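Local atomic coordinates of glutamate--tRNA ligase (Elizabethkingia anophelis, PDB entry 6B1Z), a protein that joins glutamate to its transfer RNA at the expense of ATP, as a class I aminoacyl-tRNA synthetase with an anticodon-binding domain. Residues Glu94-Asp97 with Ile98-Tyr102; Glu156-Lys159 with Leu160-Lys164; Ala398-Val401 with Lys402-Tyr405. One frame throughout, in Å; residues are numbered along the deposited sequence.

Contact 1 of 3, residues Glu94-Asp97 with Ile98-Tyr102; sequences ERRD and IYDRY. With FMT (formic acid), chain B; EDO (1,2-ethanediol), chain S.
Arg95 and Tyr99, one helical turn apart, form the close-packed side of this first turn of helix 96-106. The tyrosine ring takes the carbonyl oxygen Arg95 O over one face, offset toward the rim, with CD2 of Tyr99 3.3 Å from it, while CB of Arg95 touches CZ of the same ring at 3.7 Å. CD1 of Ile98 sits over the centre of one face of the Arg95 guanidinium, 3.6 Å from CZ of Arg95. The arginine chain bends at chi3 (66°); its guanidinium plane stands 65° from the tyrosine ring, and Tyr99 OH lies at the guanidinium edge. Both polar ends are claimed by Asp217 of helix 210-220, which pairs with NE of Arg95 through one oxygen and with Tyr99 OH through the other; NH1 of Arg95 is further held by the carbonyls of Pro89 and Tyr87. Arginine and tyrosine suit this buried flank, since each packs with carbon yet ends on a fixed acceptor.

Arg95 stands at the N-cap position, and its O receives Tyr99 N at 3.1 Å, the first of a run of i to i+4 bonds that continues through Asp100, Arg101 and Tyr102 within the catalytic domain.

Toward solvent the contacts slacken. Arg96 and Asp100 make a salt bridge that is long, 3.6 Å from NH1 to OD1, with the flat groups 52° apart, and NH2 of Arg96 is hydrogen-bonded to Asp205 O. A water donates to OD2 of Asp100 at 2.6 Å and weakly to OD1 of Asp97. A formic acid molecule accepts from Asp97 N, and ethanediol donates to Asp97 OD2 at 2.7 Å; both probably come from the crystallisation liquor.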
loop_
_atom_site.group_PDB
_atom_site.type_symbol
_atom_site.label_atom_id
_atom_site.label_comp_id
_atom_site.label_asym_id
_atom_site.label_seq_id
_atom_site.Cartn_x
_atom_site.Cartn_y
_atom_site.Cartn_z
ATOM N N GLU A 94 -1.691 11.257 -24.374
ATOM C CA GLU A 94 -2.380 12.370 -25.001
ATOM C C GLU A 94 -1.457 13.547 -25.285
ATOM O O GLU A 94 -1.939 14.625 -25.658
ATOM C CB GLU A 94 -3.549 12.794 -24.110
ATOM C CG GLU A 94 -4.593 11.688 -24.000
ATOM C CD GLU A 94 -5.663 11.978 -22.969
ATOM O OE1 GLU A 94 -5.616 13.070 -22.374
ATOM O OE2 GLU A 94 -6.541 11.111 -22.754
ATOM N N ARG A 95 -0.139 13.349 -25.182
ATOM C CA ARG A 95 0.827 14.438 -25.271
ATOM C C ARG A 95 1.776 14.295 -26.457
ATOM O O ARG A 95 2.885 14.841 -26.429
ATOM C CB ARG A 95 1.616 14.550 -23.965
ATOM C CG ARG A 95 0.714 14.866 -22.744
ATOM C CD ARG A 95 1.477 14.835 -21.430
ATOM N NE ARG A 95 2.485 15.890 -21.298
ATOM C CZ ARG A 95 2.240 17.129 -20.882
ATOM N NH1 ARG A 95 0.992 17.535 -20.622
ATOM N NH2 ARG A 95 3.250 17.980 -20.781
ATOM N N ARG A 96 1.344 13.603 -27.517
ATOM C CA ARG A 96 2.271 13.269 -28.600
ATOM C C ARG A 96 2.833 14.513 -29.289
ATOM O O ARG A 96 4.013 14.531 -29.659
ATOM C CB ARG A 96 1.596 12.348 -29.619
ATOM C CG ARG A 96 2.268 12.396 -30.990
ATOM C CD ARG A 96 1.635 11.454 -32.001
ATOM N NE ARG A 96 1.938 10.053 -31.722
ATOM C CZ ARG A 96 3.115 9.477 -31.954
ATOM N NH1 ARG A 96 4.123 10.178 -32.463
ATOM N NH2 ARG A 96 3.285 8.196 -31.675
ATOM N N ASP A 97 2.020 15.565 -29.465
ATOM C CA ASP A 97 2.531 16.753 -30.154
ATOM C C ASP A 97 3.637 17.431 -29.343
ATOM O O ASP A 97 4.606 17.951 -29.917
ATOM C CB ASP A 97 1.391 17.723 -30.454
ATOM C CG ASP A 97 0.634 17.353 -31.715
ATOM O OD1 ASP A 97 0.788 16.204 -32.190
ATOM O OD2 ASP A 97 -0.106 18.212 -32.239
ATOM N N ILE A 98 3.511 17.430 -28.012
ATOM C CA ILE A 98 4.579 17.935 -27.148
ATOM C C ILE A 98 5.838 17.106 -27.336
ATOM O O ILE A 98 6.950 17.640 -27.476
ATOM C CB ILE A 98 4.121 17.933 -25.674
ATOM C CG1 ILE A 98 2.932 18.871 -25.492
ATOM C CG2 ILE A 98 5.261 18.331 -24.752
ATOM C CD1 ILE A 98 2.181 18.695 -24.174
ATOM N N TYR A 99 5.685 15.784 -27.332
ATOM C CA TYR A 99 6.856 14.924 -27.453
ATOM C C TYR A 99 7.524 15.095 -28.812
ATOM O O TYR A 99 8.760 15.078 -28.909
ATOM C CB TYR A 99 6.461 13.469 -27.230
ATOM C CG TYR A 99 5.866 13.189 -25.864
ATOM C CD1 TYR A 99 6.340 13.820 -24.712
ATOM C CD2 TYR A 99 4.810 12.301 -25.739
ATOM C CE1 TYR A 99 5.762 13.535 -23.454
ATOM C CE2 TYR A 99 4.235 12.018 -24.510
ATOM C CZ TYR A 99 4.708 12.636 -23.380
ATOM O OH TYR A 99 4.107 12.344 -22.175
ATOM N N ASP A 100 6.727 15.254 -29.873
ATOM C CA ASP A 100 7.302 15.447 -31.207
ATOM C C ASP A 100 8.164 16.701 -31.261
ATOM O O ASP A 100 9.238 16.701 -31.874
ATOM C CB ASP A 100 6.188 15.539 -32.247
ATOM C CG ASP A 100 5.534 14.204 -32.529
ATOM O OD1 ASP A 100 6.016 13.158 -32.052
ATOM O OD2 ASP A 100 4.491 14.219 -33.226
ATOM N N ARG A 101 7.706 17.776 -30.621
ATOM C CA ARG A 101 8.471 19.018 -30.574
ATOM C C ARG A 101 9.850 18.784 -29.964
ATOM O O ARG A 101 10.867 19.235 -30.509
ATOM C CB ARG A 101 7.671 20.062 -29.781
ATOM C CG ARG A 101 8.365 21.386 -29.515
ATOM C CD ARG A 101 7.344 22.497 -29.195
ATOM N NE ARG A 101 6.890 22.501 -27.804
ATOM C CZ ARG A 101 5.648 22.222 -27.411
ATOM N NH1 ARG A 101 4.709 21.912 -28.301
ATOM N NH2 ARG A 101 5.339 22.260 -26.119
ATOM N N TYR A 102 9.903 18.046 -28.851
ATOM C CA TYR A 102 11.168 17.848 -28.157
ATOM C C TYR A 102 12.008 16.746 -28.773
ATOM O O TYR A 102 13.239 16.776 -28.640
ATOM C CB TYR A 102 10.898 17.603 -26.673
ATOM C CG TYR A 102 10.369 18.868 -26.039
ATOM C CD1 TYR A 102 11.055 20.065 -26.175
ATOM C CD2 TYR A 102 9.154 18.882 -25.365
ATOM C CE1 TYR A 102 10.575 21.232 -25.623
ATOM C CE2 TYR A 102 8.670 20.045 -24.806
ATOM C CZ TYR A 102 9.385 21.213 -24.935
ATOM O OH TYR A 102 8.901 22.376 -24.383
HETATM C C FMT B . -1.855 14.895 -30.283
HETATM O O1 FMT B . -0.878 15.349 -29.690
HETATM O O2 FMT B . -2.930 14.637 -29.743
HETATM C C1 EDO S . -3.515 16.399 -35.117
HETATM O O1 EDO S . -3.127 15.498 -34.074
HETATM C C2 EDO S . -2.893 17.763 -34.849
HETATM O O2 EDO S . -1.519 17.591 -34.484
HETATM O O HOH W 1 3.493 16.511 -34.065
#

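Contact 2 of 3, residues Glu156-Lys159 with Leu160-Lys164; sequences EVKK and LLEEK
Lys158 and Glu162 form a salt bridge, NZ to OE2 2.6 Å, that is also a hydrogen bond. The ammonium meets OE2 nearly along its C-O axis. Lys158 first runs out straight, then turns at chi4 (-63°), which swings NZ across to the glutamate. The next pair, Lys159 and Glu163, has the same spacing but a looser fit: with the chain extended to its end, it is CE of Lys159 that lies against OE2 of Glu163, at 3.5 Å, and the opposite charges remain 4.8 Å apart between NZ and OE2. Long charged chains four residues apart suit this exposed side, where they can pair along the helix and still meet solvent.

Backbone bonds join residues four apart, from Leu160 N to Glu156 O (2.8 Å) through Glu163 N to Lys159 O. They make up the last turns of helix 154-162, which closes in a Schellman motif: Lys164 takes positive phi and its N returns to Leu161 O.

Apolar contacts occupy another side. Val157 and Leu161 lie alongside each other, CG1 to CD1 4.2 Å, and touch Leu152 and Tyr167 respectively. Leu160, a branched aliphatic residue, is buried against Leu152 and the Arg147 side chain.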
loop_
_atom_site.group_PDB
_atom_site.type_symbol
_atom_site.label_atom_id
_atom_site.label_comp_id
_atom_site.label_asym_id
_atom_site.label_seq_id
_atom_site.Cartn_x
_atom_site.Cartn_y
_atom_site.Cartn_z
ATOM N N GLU A 156 23.908 5.274 -46.557
ATOM C CA GLU A 156 23.043 4.152 -46.207
ATOM C C GLU A 156 21.909 4.597 -45.291
ATOM O O GLU A 156 20.768 4.147 -45.449
ATOM C CB GLU A 156 23.852 3.031 -45.559
ATOM C CG GLU A 156 23.060 1.741 -45.416
ATOM C CD GLU A 156 23.894 0.586 -44.901
ATOM O OE1 GLU A 156 25.134 0.730 -44.822
ATOM O OE2 GLU A 156 23.304 -0.466 -44.575
ATOM N N VAL A 157 22.197 5.483 -44.334
ATOM C CA VAL A 157 21.138 6.013 -43.478
ATOM C C VAL A 157 20.100 6.748 -44.316
ATOM O O VAL A 157 18.891 6.571 -44.134
ATOM C CB VAL A 157 21.730 6.925 -42.388
ATOM C CG1 VAL A 157 20.613 7.533 -41.542
ATOM C CG2 VAL A 157 22.698 6.147 -41.523
ATOM N N LYS A 158 20.564 7.591 -45.243
ATOM C CA LYS A 158 19.658 8.296 -46.145
ATOM C C LYS A 158 18.779 7.310 -46.903
ATOM O O LYS A 158 17.559 7.480 -46.987
ATOM C CB LYS A 158 20.475 9.158 -47.111
ATOM C CG LYS A 158 19.669 10.008 -48.077
ATOM C CD LYS A 158 20.600 10.699 -49.068
ATOM C CE LYS A 158 19.884 11.771 -49.875
ATOM N NZ LYS A 158 18.800 11.207 -50.720
ATOM N N LYS A 159 19.394 6.247 -47.421
ATOM C CA LYS A 159 18.663 5.205 -48.133
ATOM C C LYS A 159 17.610 4.563 -47.236
ATOM O O LYS A 159 16.444 4.426 -47.625
ATOM C CB LYS A 159 19.664 4.165 -48.641
ATOM C CG LYS A 159 19.087 2.977 -49.383
ATOM C CD LYS A 159 20.174 1.924 -49.533
ATOM C CE LYS A 159 19.747 0.777 -50.425
ATOM N NZ LYS A 159 20.891 -0.143 -50.681
ATOM N N LEU A 160 18.002 4.182 -46.018
ATOM C CA LEU A 160 17.064 3.517 -45.116
ATOM C C LEU A 160 15.872 4.408 -44.796
ATOM O O LEU A 160 14.738 3.925 -44.695
ATOM C CB LEU A 160 17.782 3.095 -43.832
ATOM C CG LEU A 160 18.864 2.020 -43.979
ATOM C CD1 LEU A 160 19.698 1.874 -42.713
ATOM C CD2 LEU A 160 18.231 0.687 -44.367
ATOM N N LEU A 161 16.101 5.714 -44.642
ATOM C CA LEU A 161 14.998 6.608 -44.307
ATOM C C LEU A 161 14.066 6.804 -45.497
ATOM O O LEU A 161 12.846 6.917 -45.321
ATOM C CB LEU A 161 15.537 7.948 -43.806
ATOM C CG LEU A 161 16.280 7.893 -42.466
ATOM C CD1 LEU A 161 16.839 9.254 -42.096
ATOM C CD2 LEU A 161 15.356 7.373 -41.374
ATOM N N GLU A 162 14.617 6.840 -46.716
ATOM C CA GLU A 162 13.771 6.879 -47.905
ATOM C C GLU A 162 12.873 5.651 -47.977
ATOM O O GLU A 162 11.704 5.748 -48.366
ATOM C CB GLU A 162 14.629 6.974 -49.168
ATOM C CG GLU A 162 15.398 8.273 -49.325
ATOM C CD GLU A 162 16.314 8.258 -50.536
ATOM O OE1 GLU A 162 16.143 7.373 -51.401
ATOM O OE2 GLU A 162 17.208 9.127 -50.620
ATOM N N GLU A 163 13.405 4.488 -47.599
ATOM C CA GLU A 163 12.655 3.238 -47.616
ATOM C C GLU A 163 11.698 3.096 -46.439
ATOM O O GLU A 163 11.053 2.048 -46.317
ATOM C CB GLU A 163 13.624 2.053 -47.638
ATOM C CG GLU A 163 14.467 1.963 -48.904
ATOM C CD GLU A 163 15.561 0.920 -48.804
ATOM O OE1 GLU A 163 15.717 0.317 -47.722
ATOM O OE2 GLU A 163 16.269 0.702 -49.809
ATOM N N LYS A 164 11.593 4.114 -45.577
ATOM C CA LYS A 164 10.712 4.081 -44.407
ATOM C C LYS A 164 11.083 2.938 -43.460
ATOM O O LYS A 164 10.217 2.293 -42.866
ATOM C CB LYS A 164 9.240 3.994 -44.818
#

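Contact 3 of 3, residues Ala398-Val401 with Lys402-Tyr405; sequences ATFV and KDIY
The Phe400 ring and the Asp403 carboxylate stand almost perpendicular, their planes 89° apart, and meet obliquely, with CD2 of the ring 4.1 Å from OD2. The ring also meets Tyr302 edge-to-face, a contact that needs a flat aromatic group on both sides.

The carboxylate is gripped chiefly at one oxygen. Thr399 N reaches OD2 of Asp403 at 2.9 Å on the anti side, close to the carboxylate plane, whereas Phe400 N comes to the same atom from above that plane, 3.0 Å away. A water donates to OD2 as well and bridges it to OG1 of Thr399. With CG anti to its own carbonyl carbon (chi1 -61°), Asp403 turns its carboxylate back over the start of the helix, where these amides would favour the ionised form. In return, Asp403 N bonds to Phe400 O at 2.9 Å, the donor standing above the carbonyl plane. Aspartate suits the place because its short chain brings an acceptor to two successive N-H groups.

Apolar contacts also join the two segments. CB of Ala398 touches CG1 of Ile404 at 4.0 Å, the small methyl fitting close beside the chain; Ile404 and Val401 go on to pack against helix 364-377, and Ala398 against helix 348-361. Ile404 N to Val401 O, 3.0 Å, adds a second i to i+3 bond. Asp403 OD2 accepting Phe400 N, three residues back, resembles the side-chain half of a capping box, although the return bond runs to the main-chain Phe400 O; it fastens the loop after helix 384-394 to short helix 401-406 in the anticodon-binding domain.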
loop_
_atom_site.group_PDB
_atom_site.type_symbol
_atom_site.label_atom_id
_atom_site.label_comp_id
_atom_site.label_asym_id
_atom_site.label_seq_id
_atom_site.Cartn_x
_atom_site.Cartn_y
_atom_site.Cartn_z
ATOM N N ALA A 398 -10.167 -6.141 20.131
ATOM C CA ALA A 398 -10.267 -6.423 18.707
ATOM C C ALA A 398 -9.156 -5.747 17.919
ATOM O O ALA A 398 -8.701 -4.645 18.252
ATOM C CB ALA A 398 -11.616 -5.944 18.171
ATOM N N THR A 399 -8.731 -6.419 16.851
ATOM C CA THR A 399 -7.835 -5.823 15.869
ATOM C C THR A 399 -8.585 -5.339 14.639
ATOM O O THR A 399 -8.185 -4.343 14.024
ATOM C CB THR A 399 -6.760 -6.841 15.472
ATOM O OG1 THR A 399 -6.112 -7.305 16.665
ATOM C CG2 THR A 399 -5.694 -6.222 14.547
ATOM N N PHE A 400 -9.687 -6.012 14.305
ATOM C CA PHE A 400 -10.570 -5.680 13.198
ATOM C C PHE A 400 -11.998 -5.736 13.713
ATOM O O PHE A 400 -12.291 -6.511 14.628
ATOM C CB PHE A 400 -10.407 -6.673 12.028
ATOM C CG PHE A 400 -9.007 -6.735 11.498
ATOM C CD1 PHE A 400 -8.573 -5.804 10.583
ATOM C CD2 PHE A 400 -8.114 -7.694 11.955
ATOM C CE1 PHE A 400 -7.279 -5.824 10.106
ATOM C CE2 PHE A 400 -6.813 -7.731 11.486
ATOM C CZ PHE A 400 -6.389 -6.790 10.549
ATOM N N VAL A 401 -12.893 -4.949 13.100
ATOM C CA VAL A 401 -14.291 -4.948 13.542
ATOM C C VAL A 401 -14.885 -6.355 13.506
ATOM O O VAL A 401 -15.648 -6.738 14.404
ATOM C CB VAL A 401 -15.124 -3.961 12.703
ATOM C CG1 VAL A 401 -16.620 -4.139 12.992
ATOM C CG2 VAL A 401 -14.684 -2.554 12.989
ATOM N N LYS A 402 -14.519 -7.168 12.503
ATOM C CA LYS A 402 -15.091 -8.511 12.405
ATOM C C LYS A 402 -14.756 -9.369 13.623
ATOM O O LYS A 402 -15.500 -10.305 13.937
ATOM C CB LYS A 402 -14.614 -9.208 11.124
ATOM C CG LYS A 402 -13.155 -9.678 11.161
ATOM C CD LYS A 402 -12.698 -10.253 9.820
ATOM C CE LYS A 402 -11.195 -10.023 9.630
ATOM N NZ LYS A 402 -10.769 -9.994 8.186
ATOM N N ASP A 403 -13.644 -9.070 14.319
ATOM C CA ASP A 403 -13.269 -9.829 15.516
ATOM C C ASP A 403 -14.338 -9.725 16.595
ATOM O O ASP A 403 -14.483 -10.639 17.414
ATOM C CB ASP A 403 -11.954 -9.317 16.122
ATOM C CG ASP A 403 -10.769 -9.420 15.193
ATOM O OD1 ASP A 403 -10.844 -10.118 14.161
ATOM O OD2 ASP A 403 -9.742 -8.795 15.544
ATOM N N ILE A 404 -15.066 -8.602 16.636
ATOM C CA ILE A 404 -16.101 -8.420 17.648
ATOM C C ILE A 404 -17.193 -9.481 17.516
ATOM O O ILE A 404 -17.757 -9.936 18.524
ATOM C CB ILE A 404 -16.672 -6.992 17.541
ATOM C CG1 ILE A 404 -15.568 -5.964 17.809
ATOM C CG2 ILE A 404 -17.835 -6.784 18.544
ATOM C CD1 ILE A 404 -16.009 -4.519 17.578
ATOM N N TYR A 405 -17.496 -9.913 16.290
ATOM C CA TYR A 405 -18.383 -11.061 16.126
ATOM C C TYR A 405 -17.634 -12.384 16.269
ATOM O O TYR A 405 -18.053 -13.269 17.025
ATOM C CB TYR A 405 -19.081 -11.020 14.765
ATOM C CG TYR A 405 -19.870 -12.296 14.522
ATOM C CD1 TYR A 405 -21.054 -12.539 15.203
ATOM C CD2 TYR A 405 -19.398 -13.273 13.650
ATOM C CE1 TYR A 405 -21.761 -13.709 15.010
ATOM C CE2 TYR A 405 -20.094 -14.453 13.454
ATOM C CZ TYR A 405 -21.279 -14.660 14.136
ATOM O OH TYR A 405 -21.983 -15.832 13.947
HETATM O O HOH W 2 -7.526 -9.704 17.091
#

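Overall arrangement
Along the chain the three contacts come in series, each a local turn of its own helix: 96-106, 154-162 and 401-406. Contacts 1 and 2 fall in the catalytic domain, on the same side of the chain's centre, with centres about 24 Å apart and nearest atoms about 14 Å apart. Contact 3 belongs to the anticodon-binding domain on the opposite side, its centre about 53 Å from that of contact 1 and about 69 Å from that of contact 2. None touches another. The wide separation reflects an elongated enzyme, consistent with one that handles the acceptor end and the anticodon of a tRNA at distant places.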